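Local coordinates for protein lipocalin AI-4 (PDB 5HA0) that binds leukotriene D4 inside a lipocalin barrel and probably acts as a salivary scavenger of cysteinyl leukotrienes, at residues G63-S68 / F81-T86. Residues are numbered along the deposited sequence; the frame is centred on the assembly and turned at random.
With LTD ((5~{S},6~{R},7~{E},9~{E},11~{Z},14~{Z})-6-[(2~{R})-2-azanyl-3-(2-hydroxy-2-oxoethylamino)-3-oxidanylidene-propyl]sulfanyl-5-oxidanyl-icosa-7,9,11,14-tetraenoic acid), chain B.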
loop_
_atom_site.group_PDB
_atom_site.type_symbol
_atom_site.label_atom_id
_atom_site.label_comp_id
_atom_site.label_asym_id
_atom_site.label_seq_id
_atom_site.Cartn_x
_atom_site.Cartn_y
_atom_site.Cartn_z
ATOM N N GLY A 63 1.900 15.402 9.256
ATOM C CA GLY A 63 2.398 16.179 8.140
ATOM C C GLY A 63 2.336 15.436 6.822
ATOM O O GLY A 63 2.116 14.219 6.786
ATOM N N ASP A 64 2.531 16.170 5.731
ATOM C CA ASP A 64 2.597 15.572 4.408
ATOM C C ASP A 64 3.825 14.679 4.280
ATOM O O ASP A 64 4.875 14.949 4.873
ATOM C CB ASP A 64 2.621 16.652 3.321
ATOM C CG ASP A 64 1.236 17.202 3.006
ATOM O OD1 ASP A 64 0.231 16.543 3.351
ATOM O OD2 ASP A 64 1.154 18.292 2.401
ATOM N N VAL A 65 3.670 13.610 3.513
ATOM C CA VAL A 65 4.752 12.670 3.253
ATOM C C VAL A 65 4.977 12.586 1.755
ATOM O O VAL A 65 4.022 12.472 0.987
ATOM C CB VAL A 65 4.422 11.277 3.811
ATOM C CG1 VAL A 65 5.589 10.319 3.592
ATOM C CG2 VAL A 65 4.073 11.380 5.297
ATOM N N LYS A 66 6.239 12.637 1.346
ATOM C CA LYS A 66 6.594 12.512 -0.059
ATOM C C LYS A 66 7.456 11.273 -0.229
ATOM O O LYS A 66 8.405 11.074 0.524
ATOM C CB LYS A 66 7.324 13.766 -0.542
ATOM C CG LYS A 66 6.466 15.024 -0.459
ATOM C CD LYS A 66 7.248 16.256 -0.885
ATOM C CE LYS A 66 6.399 17.509 -0.758
ATOM N NZ LYS A 66 5.761 17.621 0.586
ATOM N N CYS A 67 7.108 10.444 -1.204
ATOM C CA CYS A 67 7.825 9.187 -1.425
ATOM C C CYS A 67 8.291 9.034 -2.859
ATOM O O CYS A 67 7.643 9.508 -3.790
ATOM C CB CYS A 67 6.955 7.981 -1.079
ATOM S SG CYS A 67 6.275 7.963 0.595
ATOM N N SER A 68 9.411 8.334 -3.025
ATOM C CA SER A 68 9.953 7.998 -4.338
ATOM C C SER A 68 10.082 6.483 -4.443
ATOM O O SER A 68 10.713 5.848 -3.596
ATOM C CB SER A 68 11.304 8.665 -4.548
ATOM O OG SER A 68 11.834 8.352 -5.820
ATOM N N PHE A 81 9.622 2.189 -1.506
ATOM C CA PHE A 81 9.403 3.635 -1.453
ATOM C C PHE A 81 10.276 4.256 -0.388
ATOM O O PHE A 81 10.302 3.805 0.754
ATOM C CB PHE A 81 7.912 3.963 -1.201
ATOM C CG PHE A 81 7.068 3.807 -2.425
ATOM C CD1 PHE A 81 6.935 4.852 -3.316
ATOM C CD2 PHE A 81 6.464 2.594 -2.725
ATOM C CE1 PHE A 81 6.195 4.699 -4.485
ATOM C CE2 PHE A 81 5.710 2.444 -3.883
ATOM C CZ PHE A 81 5.586 3.507 -4.766
ATOM N N GLN A 82 11.014 5.281 -0.788
ATOM C CA GLN A 82 11.810 6.079 0.124
ATOM C C GLN A 82 11.013 7.338 0.428
ATOM O O GLN A 82 10.725 8.114 -0.480
ATOM C CB GLN A 82 13.175 6.406 -0.488
ATOM C CG GLN A 82 14.165 6.986 0.499
ATOM C CD GLN A 82 14.372 6.078 1.693
ATOM O OE1 GLN A 82 14.404 4.853 1.555
ATOM N NE2 GLN A 82 14.517 6.673 2.873
ATOM N N CYS A 83 10.627 7.509 1.688
ATOM C CA CYS A 83 9.718 8.588 2.078
ATOM C C CYS A 83 10.344 9.566 3.060
ATOM O O CYS A 83 11.183 9.196 3.882
ATOM C CB CYS A 83 8.442 8.022 2.702
ATOM S SG CYS A 83 7.564 6.804 1.698
ATOM N N THR A 84 9.928 10.826 2.960
ATOM C CA THR A 84 10.334 11.862 3.904
ATOM C C THR A 84 9.087 12.564 4.412
ATOM O O THR A 84 8.094 12.654 3.700
ATOM C CB THR A 84 11.289 12.882 3.271
ATOM O OG1 THR A 84 10.670 13.470 2.119
ATOM C CG2 THR A 84 12.567 12.192 2.847
ATOM N N THR A 85 9.143 13.038 5.649
ATOM C CA THR A 85 7.989 13.671 6.281
ATOM C C THR A 85 8.285 15.127 6.611
ATOM O O THR A 85 9.442 15.536 6.691
ATOM C CB THR A 85 7.583 12.938 7.568
ATOM O OG1 THR A 85 8.510 13.256 8.612
ATOM C CG2 THR A 85 7.557 11.425 7.346
ATOM N N THR A 86 7.251 15.927 6.822
ATOM C CA THR A 86 7.507 17.344 7.053
ATOM C C THR A 86 8.087 17.603 8.443
ATOM O O THR A 86 8.611 18.680 8.700
ATOM C CB THR A 86 6.245 18.190 6.856
ATOM O OG1 THR A 86 5.173 17.623 7.612
ATOM C CG2 THR A 86 5.857 18.232 5.383
HETATM O O2 LTD B . 1.832 -0.883 6.663
HETATM C C1 LTD B . 1.181 -0.641 7.699
HETATM O O1 LTD B . 0.060 -0.085 7.668
HETATM C C2 LTD B . 1.768 -1.040 9.028
HETATM C C3 LTD B . 2.216 0.197 9.799
HETATM C C4 LTD B . 2.993 1.160 8.907
HETATM C C5 LTD B . 3.587 2.283 9.746
HETATM O O3 LTD B . 2.549 3.135 10.237
HETATM C C6 LTD B . 4.593 3.111 8.954
HETATM C C7 LTD B . 3.947 3.810 7.772
HETATM C C8 LTD B . 4.302 3.539 6.508
HETATM C C9 LTD B . 3.677 4.244 5.385
HETATM C C10 LTD B . 4.095 4.130 4.121
HETATM C C11 LTD B . 3.407 4.899 3.082
HETATM C C12 LTD B . 3.688 4.895 1.774
HETATM C C13 LTD B . 4.768 4.065 1.119
HETATM C C14 LTD B . 4.296 2.634 0.937
HETATM C C15 LTD B . 3.478 2.229 -0.038
HETATM C C16 LTD B . 2.927 3.161 -1.094
HETATM C C17 LTD B . 1.445 2.891 -1.330
HETATM C C18 LTD B . 0.965 3.643 -2.567
HETATM C C19 LTD B . -0.550 3.627 -2.698
HETATM C C20 LTD B . -0.979 4.363 -3.952
HETATM O O32 LTD B . 2.611 9.374 8.206
HETATM C C21 LTD B . 3.388 8.412 8.359
HETATM O O31 LTD B . 3.031 7.227 8.211
HETATM C CA3 LTD B . 4.821 8.674 8.735
HETATM N N3 LTD B . 5.541 7.427 8.941
HETATM C C22 LTD B . 6.610 7.412 9.735
HETATM O O33 LTD B . 7.007 8.420 10.297
HETATM C CA2 LTD B . 7.354 6.121 9.937
HETATM C CB2 LTD B . 6.706 4.960 9.187
HETATM S SG2 LTD B . 5.291 4.321 10.101
HETATM N N2 LTD B . 7.402 5.826 11.382
#
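The carbonyl oxygen of Lys66 takes the amide hydrogen of Thr84, N to O 2.9 Å, and also receives a CA-H···O contact from Cys83, Cys83 CA to Lys66 O 3.2 Å. Lys66 N answers with a bond to Thr84 O, closing a hydrogen-bonded antiparallel pair, and Ser68 and Gln82 form the next such pair through both backbone bonds. Toward Thr86 the pairing frays: its N makes a weak bond to Asp64 O, bent to 129° at the hydrogen. Here Thr86 OG1 sits 3.2 Å from Gly63 CA, a spot with no room for a side chain. Between the two hydrogen-bonded pairs, Cys67 and Cys83 face each other with their CA atoms just 4.0 Å apart. Each SG lies beside its own backbone N and anti to the carbonyl carbon, bringing the sulfurs together in a disulfide with chi3 106° that staples the strands. Branched Val65 and Thr85 lie side by side on the same face, CG2 to CG2, next to the ligand's glycine end. Phe81 leans CD1 on Cys67 CB and offers a ring face to the lipid tail, C16 lying 3.9 Å above its plane, toward the rim. Polar Lys66, Ser68, Gln82 and Thr84 suit the other, outward face, where Ser68 also bonds Gln55 and Gln82 bonds Thr92. This is a disulfide-bridged β-hairpin in the wall of a lipocalin barrel, its inner face lining the leukotriene pocket.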